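Local coordinates for lipoprotein LpqN (Mycobacterium tuberculosis, PDB 6E5F) that binds the glycolipid analogue dodecyl-trehalose and is involved in building the mycobacterial cell envelope, possibly linking MmpL transporters to periplasmic proteins, at residues A[174-187]-A[199-213]. Residues are numbered along the deposited sequence; the frame is centred on the assembly and turned at random. Where two conformers were deposited one is given.
With L6T (alpha-D-glucopyranosyl 6-O-dodecyl-alpha-D-glucopyranoside), chain B.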
ATOM      1  N   TYR A 174     -12.908   8.241  -4.340  1.00 24.96           N
ATOM      2  CA  TYR A 174     -14.060   7.839  -3.547  1.00 31.55           C
ATOM      3  C   TYR A 174     -14.518   9.051  -2.753  1.00 28.54           C
ATOM      4  O   TYR A 174     -13.797  10.045  -2.630  1.00 27.37           O
ATOM      5  CB  TYR A 174     -13.765   6.625  -2.650  1.00 34.39           C
ATOM      6  CG  TYR A 174     -13.095   6.922  -1.324  1.00 33.06           C
ATOM      7  CD1 TYR A 174     -11.835   7.491  -1.271  1.00 36.84           C
ATOM      8  CD2 TYR A 174     -13.716   6.599  -0.121  1.00 40.63           C
ATOM      9  CE1 TYR A 174     -11.220   7.758  -0.056  1.00 46.45           C
ATOM     10  CE2 TYR A 174     -13.103   6.853   1.093  1.00 39.05           C
ATOM     11  CZ  TYR A 174     -11.854   7.432   1.118  1.00 38.61           C
ATOM     12  OH  TYR A 174     -11.231   7.695   2.319  1.00 48.12           O
ATOM     13  N   SER A 175     -15.745   8.978  -2.247  1.00 37.94           N
ATOM     14  CA  SER A 175     -16.352  10.072  -1.503  1.00 33.48           C
ATOM     15  C   SER A 175     -16.359   9.739  -0.020  1.00 36.84           C
ATOM     16  O   SER A 175     -16.804   8.657   0.377  1.00 44.18           O
ATOM     17  CB  SER A 175     -17.784  10.319  -1.979  1.00 43.91           C
ATOM     18  OG  SER A 175     -17.792  10.840  -3.296  1.00 58.46           O
ATOM     19  N   LYS A 176     -15.863  10.669   0.793  1.00 33.33           N
ATOM     20  CA  LYS A 176     -15.864  10.521   2.243  1.00 40.43           C
ATOM     21  C   LYS A 176     -16.293  11.846   2.850  1.00 40.66           C
ATOM     22  O   LYS A 176     -15.669  12.880   2.593  1.00 36.33           O
ATOM     23  CB  LYS A 176     -14.478  10.120   2.756  1.00 39.02           C
ATOM     24  CG  LYS A 176     -14.336  10.199   4.271  1.00 40.13           C
ATOM     25  CD  LYS A 176     -13.273   9.244   4.790  1.00 47.54           C
ATOM     26  CE  LYS A 176     -13.070   9.414   6.288  1.00 60.63           C
ATOM     27  NZ  LYS A 176     -12.365   8.251   6.891  1.00 74.79           N
ATOM     28  N   ASN A 177     -17.359  11.815   3.649  1.00 45.43           N
ATOM     29  CA  ASN A 177     -17.888  13.020   4.284  1.00 41.62           C
ATOM     30  C   ASN A 177     -18.256  14.079   3.251  1.00 39.06           C
ATOM     31  O   ASN A 177     -18.103  15.278   3.492  1.00 39.65           O
ATOM     32  CB  ASN A 177     -16.909  13.581   5.321  1.00 41.28           C
ATOM     33  CG  ASN A 177     -16.566  12.571   6.401  1.00 53.07           C
ATOM     34  OD1 ASN A 177     -17.421  11.802   6.840  1.00 55.32           O
ATOM     35  ND2 ASN A 177     -15.308  12.562   6.826  1.00 51.15           N
ATOM     36  N   GLY A 178     -18.737  13.640   2.088  1.00 37.66           N
ATOM     37  CA  GLY A 178     -19.135  14.558   1.041  1.00 42.51           C
ATOM     38  C   GLY A 178     -17.993  15.180   0.276  1.00 35.02           C
ATOM     39  O   GLY A 178     -18.198  16.187  -0.410  1.00 35.28           O
ATOM     40  N   LYS A 179     -16.795  14.608   0.359  1.00 33.30           N
ATOM     41  CA  LYS A 179     -15.613  15.173  -0.274  1.00 31.48           C
ATOM     42  C   LYS A 179     -14.954  14.101  -1.119  1.00 29.93           C
ATOM     43  O   LYS A 179     -14.772  12.970  -0.662  1.00 28.99           O
ATOM     44  CB  LYS A 179     -14.624  15.678   0.773  1.00 31.72           C
ATOM     45  CG  LYS A 179     -15.252  16.633   1.769  1.00 36.47           C
ATOM     46  CD  LYS A 179     -14.284  17.000   2.873  1.00 42.71           C
ATOM     47  CE  LYS A 179     -14.979  17.795   3.965  1.00 57.27           C
ATOM     48  NZ  LYS A 179     -14.342  19.120   4.180  1.00 74.11           N
ATOM     49  N   LEU A 180     -14.597  14.456  -2.347  1.00 28.66           N
ATOM     50  CA  LEU A 180     -13.928  13.517  -3.234  1.00 27.08           C
ATOM     51  C   LEU A 180     -12.471  13.383  -2.814  1.00 25.53           C
ATOM     52  O   LEU A 180     -11.787  14.384  -2.585  1.00 25.79           O
ATOM     53  CB  LEU A 180     -14.019  14.002  -4.678  1.00 27.21           C
ATOM     54  CG  LEU A 180     -13.722  12.953  -5.749  1.00 27.04           C
ATOM     55  CD1 LEU A 180     -14.727  11.808  -5.684  1.00 30.02           C
ATOM     56  CD2 LEU A 180     -13.715  13.585  -7.131  1.00 28.00           C
ATOM     57  N   ARG A 181     -12.004  12.146  -2.712  1.00 24.41           N
ATOM     58  CA  ARG A 181     -10.633  11.855  -2.322  1.00 23.07           C
ATOM     59  C   ARG A 181      -9.994  10.958  -3.364  1.00 22.64           C
ATOM     60  O   ARG A 181     -10.652  10.074  -3.918  1.00 25.09           O
ATOM     61  CB  ARG A 181     -10.578  11.143  -0.960  1.00 23.59           C
ATOM     62  CG  ARG A 181     -11.338  11.855   0.151  1.00 25.75           C
ATOM     63  CD  ARG A 181     -11.033  11.241   1.512  1.00 27.23           C
ATOM     64  NE  ARG A 181      -9.633  11.449   1.879  1.00 30.17           N
ATOM     65  CZ  ARG A 181      -9.179  12.528   2.511  1.00 28.02           C
ATOM     66  NH1 ARG A 181     -10.010  13.500   2.866  1.00 31.49           N
ATOM     67  NH2 ARG A 181      -7.889  12.635   2.786  1.00 33.17           N
ATOM     68  N   THR A 182      -8.712  11.186  -3.628  1.00 21.58           N
ATOM     69  CA  THR A 182      -7.921  10.285  -4.454  1.00 20.11           C
ATOM     70  C   THR A 182      -7.269   9.244  -3.554  1.00 19.44           C
ATOM     71  O   THR A 182      -6.663   9.585  -2.532  1.00 21.86           O
ATOM     72  CB  THR A 182      -6.857  11.068  -5.219  1.00 22.62           C
ATOM     73  OG1 THR A 182      -7.506  11.969  -6.131  1.00 26.04           O
ATOM     74  CG2 THR A 182      -5.948  10.137  -5.996  1.00 25.00           C
ATOM     75  N   VAL A 183      -7.417   7.979  -3.923  1.00 18.74           N
ATOM     76  CA  VAL A 183      -6.872   6.871  -3.153  0.76 18.63           C
ATOM     77  C   VAL A 183      -6.179   5.919  -4.112  1.00 19.15           C
ATOM     78  O   VAL A 183      -6.594   5.740  -5.257  1.00 20.46           O
ATOM     79  CB  VAL A 183      -7.977   6.145  -2.355  0.76 21.92           C
ATOM     80  CG1 VAL A 183      -8.974   5.464  -3.294  0.76 22.21           C
ATOM     81  CG2 VAL A 183      -7.364   5.145  -1.400  0.76 30.25           C
ATOM     82  N   ALA A 184      -5.111   5.298  -3.631  1.00 18.35           N
ATOM     83  CA  ALA A 184      -4.436   4.305  -4.437  1.00 17.98           C
ATOM     84  C   ALA A 184      -3.708   3.360  -3.506  1.00 18.32           C
ATOM     85  O   ALA A 184      -3.370   3.707  -2.368  1.00 18.61           O
ATOM     86  CB  ALA A 184      -3.440   4.935  -5.402  1.00 22.21           C
ATOM     87  N   GLN A 185      -3.470   2.161  -4.012  1.00 17.96           N
ATOM     88  CA  GLN A 185      -2.802   1.143  -3.223  1.00 15.52           C
ATOM     89  C   GLN A 185      -1.894   0.334  -4.126  1.00 16.96           C
ATOM     90  O   GLN A 185      -2.340  -0.206  -5.142  1.00 17.07           O
ATOM     91  CB  GLN A 185      -3.822   0.230  -2.553  1.00 16.80           C
ATOM     92  CG  GLN A 185      -3.207  -0.820  -1.648  1.00 16.51           C
ATOM     93  CD  GLN A 185      -4.255  -1.708  -1.049  1.00 19.60           C
ATOM     94  OE1 GLN A 185      -4.873  -2.508  -1.748  1.00 21.00           O
ATOM     95  NE2 GLN A 185      -4.466  -1.579   0.257  1.00 22.46           N
ATOM     96  N   LYS A 186      -0.620   0.259  -3.749  1.00 16.48           N
ATOM     97  CA  LYS A 186       0.329  -0.632  -4.398  0.59 16.46           C
ATOM     98  C   LYS A 186       0.607  -1.786  -3.449  1.00 13.99           C
ATOM     99  O   LYS A 186       0.974  -1.564  -2.290  1.00 16.71           O
ATOM    100  CB  LYS A 186       1.631   0.088  -4.758  0.59 20.57           C
ATOM    101  CG  LYS A 186       2.538  -0.740  -5.668  0.59 19.75           C
ATOM    102  CD  LYS A 186       3.632   0.098  -6.319  0.59 26.24           C
ATOM    103  CE  LYS A 186       4.251  -0.633  -7.509  0.59 29.88           C
ATOM    104  NZ  LYS A 186       5.161   0.233  -8.317  0.59 28.30           N
ATOM    105  N   THR A 187       0.408  -3.002  -3.937  1.00 14.17           N
ATOM    106  CA  THR A 187       0.669  -4.214  -3.171  1.00 13.29           C
ATOM    107  C   THR A 187       1.861  -4.915  -3.807  1.00 13.92           C
ATOM    108  O   THR A 187       1.871  -5.151  -5.012  1.00 15.65           O
ATOM    109  CB  THR A 187      -0.557  -5.123  -3.195  1.00 14.53           C
ATOM    110  OG1 THR A 187      -1.664  -4.467  -2.568  1.00 16.97           O
ATOM    111  CG2 THR A 187      -0.276  -6.432  -2.461  1.00 15.95           C
ATOM    112  N   LEU A 199       3.807  -6.106   1.200  1.00 15.00           N
ATOM    113  CA  LEU A 199       3.912  -4.679   1.458  1.00 14.58           C
ATOM    114  C   LEU A 199       2.742  -3.997   0.781  1.00 16.54           C
ATOM    115  O   LEU A 199       2.466  -4.261  -0.392  1.00 16.31           O
ATOM    116  CB  LEU A 199       5.214  -4.133   0.878  1.00 17.54           C
ATOM    117  CG  LEU A 199       5.408  -2.615   0.911  1.00 19.03           C
ATOM    118  CD1 LEU A 199       5.644  -2.141   2.331  1.00 19.91           C
ATOM    119  CD2 LEU A 199       6.552  -2.201  -0.007  1.00 18.38           C
ATOM    120  N   GLN A 200       2.050  -3.136   1.511  1.00 15.14           N
ATOM    121  CA  GLN A 200       1.018  -2.300   0.907  1.00 15.08           C
ATOM    122  C   GLN A 200       1.362  -0.847   1.161  1.00 15.31           C
ATOM    123  O   GLN A 200       1.715  -0.466   2.284  1.00 17.95           O
ATOM    124  CB  GLN A 200      -0.378  -2.668   1.421  1.00 18.01           C
ATOM    125  CG  GLN A 200      -0.820  -4.066   0.957  1.00 19.46           C
ATOM    126  CD  GLN A 200      -2.300  -4.328   1.128  1.00 24.94           C
ATOM    127  OE1 GLN A 200      -2.850  -4.195   2.218  1.00 25.39           O
ATOM    128  NE2 GLN A 200      -2.960  -4.703   0.037  1.00 21.22           N
ATOM    129  N   LEU A 201       1.299  -0.052   0.101  1.00 15.29           N
ATOM    130  CA  LEU A 201       1.471   1.391   0.178  1.00 17.31           C
ATOM    131  C   LEU A 201       0.119   2.023  -0.132  1.00 16.66           C
ATOM    132  O   LEU A 201      -0.418   1.836  -1.230  1.00 17.18           O
ATOM    133  CB  LEU A 201       2.543   1.865  -0.799  1.00 19.00           C
ATOM    134  CG  LEU A 201       3.922   1.204  -0.647  1.00 19.08           C
ATOM    135  CD1 LEU A 201       4.864   1.687  -1.742  1.00 21.17           C
ATOM    136  CD2 LEU A 201       4.520   1.469   0.724  1.00 23.20           C
ATOM    137  N   ASN A 202      -0.432   2.719   0.846  1.00 17.87           N
ATOM    138  CA  ASN A 202      -1.783   3.277   0.770  1.00 18.44           C
ATOM    139  C   ASN A 202      -1.663   4.790   0.662  1.00 18.76           C
ATOM    140  O   ASN A 202      -1.267   5.452   1.628  1.00 20.25           O
ATOM    141  CB  ASN A 202      -2.566   2.900   2.027  1.00 21.66           C
ATOM    142  CG  ASN A 202      -2.838   1.412   2.133  1.00 23.39           C
ATOM    143  OD1 ASN A 202      -2.943   0.721   1.129  1.00 24.84           O
ATOM    144  ND2 ASN A 202      -2.960   0.913   3.355  1.00 34.39           N
ATOM    145  N   ALA A 203      -2.016   5.336  -0.498  1.00 19.74           N
ATOM    146  CA  ALA A 203      -1.968   6.776  -0.725  1.00 20.14           C
ATOM    147  C   ALA A 203      -3.367   7.368  -0.610  1.00 21.20           C
ATOM    148  O   ALA A 203      -4.341   6.766  -1.069  1.00 22.43           O
ATOM    149  CB  ALA A 203      -1.401   7.070  -2.115  1.00 24.02           C
ATOM    150  N   ASP A 204      -3.460   8.539   0.016  1.00 20.36           N
ATOM    151  CA  ASP A 204      -4.745   9.210   0.160  1.00 22.76           C
ATOM    152  C   ASP A 204      -4.536  10.714   0.194  1.00 21.26           C
ATOM    153  O   ASP A 204      -3.628  11.212   0.861  1.00 24.71           O
ATOM    154  CB  ASP A 204      -5.445   8.747   1.442  1.00 26.31           C
ATOM    155  CG  ASP A 204      -6.600   9.647   1.836  1.00 43.17           C
ATOM    156  OD1 ASP A 204      -7.671   9.566   1.203  1.00 36.36           O
ATOM    157  OD2 ASP A 204      -6.436  10.444   2.785  1.00 51.96           O
ATOM    158  N   ALA A 205      -5.384  11.434  -0.535  1.00 21.47           N
ATOM    159  CA  ALA A 205      -5.362  12.891  -0.504  1.00 23.83           C
ATOM    160  C   ALA A 205      -6.710  13.411  -0.976  1.00 24.12           C
ATOM    161  O   ALA A 205      -7.474  12.704  -1.637  1.00 24.16           O
ATOM    162  CB  ALA A 205      -4.244  13.454  -1.388  1.00 24.13           C
ATOM    163  N   LEU A 206      -6.992  14.658  -0.618  1.00 24.64           N
ATOM    164  CA  LEU A 206      -8.136  15.338  -1.208  1.00 25.17           C
ATOM    165  C   LEU A 206      -7.943  15.447  -2.715  1.00 25.13           C
ATOM    166  O   LEU A 206      -6.820  15.545  -3.215  1.00 26.17           O
ATOM    167  CB  LEU A 206      -8.288  16.730  -0.599  1.00 26.90           C
ATOM    168  CG  LEU A 206      -8.727  16.758   0.869  1.00 31.93           C
ATOM    169  CD1 LEU A 206      -8.450  18.117   1.487  1.00 37.40           C
ATOM    170  CD2 LEU A 206     -10.205  16.405   0.993  1.00 32.04           C
ATOM    171  N   ASP A 207      -9.066  15.418  -3.442  1.00 24.30           N
ATOM    172  CA  ASP A 207      -9.036  15.433  -4.901  1.00 27.44           C
ATOM    173  C   ASP A 207      -8.121  16.521  -5.450  1.00 27.49           C
ATOM    174  O   ASP A 207      -7.360  16.284  -6.394  1.00 26.76           O
ATOM    175  CB  ASP A 207     -10.458  15.629  -5.434  1.00 26.03           C
ATOM    176  CG  ASP A 207     -10.507  15.732  -6.949  1.00 27.00           C
ATOM    177  OD1 ASP A 207     -10.243  14.707  -7.612  1.00 28.72           O
ATOM    178  OD2 ASP A 207     -10.804  16.831  -7.464  1.00 29.41           O
ATOM    179  N   ASP A 208      -8.171  17.720  -4.870  1.00 28.04           N
ATOM    180  CA  ASP A 208      -7.400  18.829  -5.413  1.00 30.00           C
ATOM    181  C   ASP A 208      -5.896  18.642  -5.257  1.00 30.32           C
ATOM    182  O   ASP A 208      -5.135  19.385  -5.885  1.00 34.64           O
ATOM    183  CB  ASP A 208      -7.849  20.144  -4.774  1.00 31.10           C
ATOM    184  CG  ASP A 208      -7.395  21.359  -5.557  1.00 39.79           C
ATOM    185  OD1 ASP A 208      -7.664  21.418  -6.777  1.00 39.01           O
ATOM    186  OD2 ASP A 208      -6.782  22.264  -4.955  1.00 38.44           O
ATOM    187  N   GLU A 209      -5.447  17.677  -4.449  1.00 28.95           N
ATOM    188  CA  GLU A 209      -4.025  17.403  -4.271  1.00 26.92           C
ATOM    189  C   GLU A 209      -3.614  16.078  -4.913  1.00 27.97           C
ATOM    190  O   GLU A 209      -2.629  15.456  -4.513  1.00 26.65           O
ATOM    191  CB  GLU A 209      -3.645  17.471  -2.791  1.00 29.76           C
ATOM    192  CG  GLU A 209      -3.723  18.898  -2.247  1.00 31.38           C
ATOM    193  CD  GLU A 209      -3.644  18.988  -0.738  1.00 35.80           C
ATOM    194  OE1 GLU A 209      -2.621  19.491  -0.225  1.00 37.39           O
ATOM    195  OE2 GLU A 209      -4.612  18.571  -0.069  1.00 36.19           O
ATOM    196  N   THR A 210      -4.351  15.655  -5.940  1.00 26.75           N
ATOM    197  CA  THR A 210      -4.047  14.409  -6.629  1.00 23.64           C
ATOM    198  C   THR A 210      -2.629  14.406  -7.187  1.00 24.65           C
ATOM    199  O   THR A 210      -1.919  13.399  -7.084  1.00 25.73           O
ATOM    200  CB  THR A 210      -5.060  14.193  -7.760  1.00 27.86           C
ATOM    201  OG1 THR A 210      -6.355  13.934  -7.205  1.00 26.54           O
ATOM    202  CG2 THR A 210      -4.644  13.024  -8.630  1.00 26.54           C
ATOM    203  N   MET A 211      -2.200  15.519  -7.789  1.00 27.33           N
ATOM    204  CA  MET A 211      -0.885  15.545  -8.421  1.00 31.06           C
ATOM    205  C   MET A 211       0.236  15.391  -7.403  1.00 30.30           C
ATOM    206  O   MET A 211       1.295  14.844  -7.730  1.00 29.50           O
ATOM    207  CB  MET A 211      -0.696  16.842  -9.207  1.00 33.52           C
ATOM    208  CG  MET A 211       0.569  16.867 -10.060  1.00 49.48           C
ATOM    209  SD  MET A 211       0.540  15.681 -11.425  1.00 64.13           S
ATOM    210  CE  MET A 211      -0.803  16.339 -12.406  1.00 58.24           C
ATOM    211  N   THR A 212       0.029  15.865  -6.171  1.00 32.00           N
ATOM    212  CA  THR A 212       1.038  15.670  -5.134  1.00 33.76           C
ATOM    213  C   THR A 212       1.287  14.189  -4.888  1.00 31.91           C
ATOM    214  O   THR A 212       2.438  13.761  -4.741  1.00 30.23           O
ATOM    215  CB  THR A 212       0.600  16.368  -3.847  1.00 34.96           C
ATOM    216  OG1 THR A 212       0.263  17.729  -4.130  1.00 38.81           O
ATOM    217  CG2 THR A 212       1.716  16.337  -2.811  1.00 37.42           C
ATOM    218  N   LEU A 213       0.220  13.384  -4.840  1.00 29.34           N
ATOM    219  CA  LEU A 213       0.386  11.943  -4.692  1.00 28.92           C
ATOM    220  C   LEU A 213       1.134  11.353  -5.878  1.00 28.30           C
ATOM    221  O   LEU A 213       2.035  10.523  -5.711  1.00 30.44           O
ATOM    222  CB  LEU A 213      -0.975  11.262  -4.562  1.00 30.14           C
ATOM    223  CG  LEU A 213      -1.784  11.489  -3.292  1.00 26.43           C
ATOM    224  CD1 LEU A 213      -3.061  10.663  -3.343  1.00 25.42           C
ATOM    225  CD2 LEU A 213      -0.970  11.144  -2.050  1.00 23.95           C
TER
HETATM  226  C1  L6T B 301     -11.315   7.681 -11.943  1.00 73.17           C
HETATM  227  C2  L6T B 301     -11.930   8.699 -10.996  1.00 70.16           C
HETATM  228  C3  L6T B 301     -11.195  10.014 -11.123  1.00 67.75           C
HETATM  229  C4  L6T B 301      -9.726   9.781 -10.827  1.00 67.15           C
HETATM  230  C5  L6T B 301      -9.190   8.765 -11.832  1.00 60.62           C
HETATM  231  C6  L6T B 301      -7.659   8.557 -11.639  1.00 49.77           C
HETATM  232  CAA L6T B 301     -11.162   7.020 -14.174  1.00 91.35           C
HETATM  233  CAO L6T B 301     -13.479   6.502 -14.406  1.00100.77           C
HETATM  234  CAP L6T B 301     -14.514   5.391 -14.208  1.00102.91           C
HETATM  235  CAR L6T B 301     -13.473   6.947 -15.860  1.00100.69           C
HETATM  236  CAT L6T B 301     -12.443   8.048 -16.024  1.00 98.50           C
HETATM  237  CAV L6T B 301     -11.094   7.500 -15.615  1.00 99.92           C
HETATM  238  CAX L6T B 301      -6.272   7.644  -9.994  1.00 38.00           C
HETATM  239  CAY L6T B 301      -5.094   8.604  -9.653  1.00 35.98           C
HETATM  240  CAZ L6T B 301      -4.276   7.746  -8.690  1.00 34.46           C
HETATM  241  CBA L6T B 301      -2.880   8.365  -8.621  1.00 42.69           C
HETATM  242  CBB L6T B 301      -2.475   7.945  -7.203  1.00 35.33           C
HETATM  243  CBC L6T B 301      -1.010   7.615  -7.228  1.00 43.82           C
HETATM  244  CBD L6T B 301      -0.639   7.056  -5.811  1.00 50.57           C
HETATM  245  CBE L6T B 301       0.602   6.224  -6.019  1.00 53.78           C
HETATM  246  CBF L6T B 301       0.343   4.686  -5.824  1.00 57.58           C
HETATM  247  CBG L6T B 301       0.271   4.353  -4.319  1.00 59.39           C
HETATM  248  CBH L6T B 301       1.552   4.750  -3.613  1.00 59.07           C
HETATM  249  CBI L6T B 301       2.831   4.384  -4.376  1.00 60.35           C
HETATM  250  O1  L6T B 301     -11.476   8.117 -13.301  1.00 80.38           O
HETATM  251  O2  L6T B 301     -13.308   8.892 -11.332  1.00 66.53           O
HETATM  252  O3  L6T B 301     -11.739  10.964 -10.199  1.00 65.36           O
HETATM  253  O4  L6T B 301      -9.027  11.018 -10.953  1.00 71.29           O
HETATM  254  O5  L6T B 301      -9.904   7.519 -11.659  1.00 67.05           O
HETATM  255  O6  L6T B 301      -7.492   8.344 -10.266  1.00 41.05           O
HETATM  256  OAN L6T B 301     -12.177   6.001 -14.044  1.00 95.96           O
HETATM  257  OAQ L6T B 301     -14.128   4.238 -14.956  1.00107.10           O
HETATM  258  OAS L6T B 301     -14.768   7.441 -16.226  1.00100.09           O
HETATM  259  OAU L6T B 301     -12.399   8.476 -17.392  1.00 94.55           O
HETATM  260  OAW L6T B 301     -10.099   8.525 -15.734  1.00108.70           O
HETATM  261  O   HOH W   1     -10.234  12.330  -6.484  1.00 27.28           O
HETATM  262  O   HOH W   2      -5.824  -4.878  -0.493  1.00 24.70           O
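Arg181 and Asp204 meet on one face of the hairpin formed by strands 179-192 and 195-206, whose other face lines a lipid pocket. Arg181 CB passes 3.5 Å from Ala205 O; CD passes Asp204 OD1, and the bend at chi3 (66°) beyond it brings NE onto that oxygen. Arg181 NE reaches Asp204 OD1 at 2.8 Å, nearly straight (175°) and on its syn lone pair, while Arg181 NH2 takes Asp204 OD2 at 2.6 Å, making a side-on salt bridge with guanidinium and carboxylate nearly coplanar. NH1 touches Leu206 CD2 and has a second salt bridge, to Asp117. Further along this face Gln185 NE2 donates to Asn202 OD1 at 2.9 Å, and Gln200 NE2 to Thr187 OG1. On the opposite face of the sheet, Ala184 CB lies 3.5 Å from CBD of the ligand's dodecyl chain, and Ala203 CB touches the same carbon. Thr182 turns its branches apart: CG2 packs against the alkyl chain and Leu213 CD1, OG1 meets Thr210 OG1 and a water shared with Asp207. The alanine methyls thus give the tail van der Waals contact, while Ser173 and Gly153 hydrogen-bond the ligand; Lys186, a charge on this same face, pairs with Asp221.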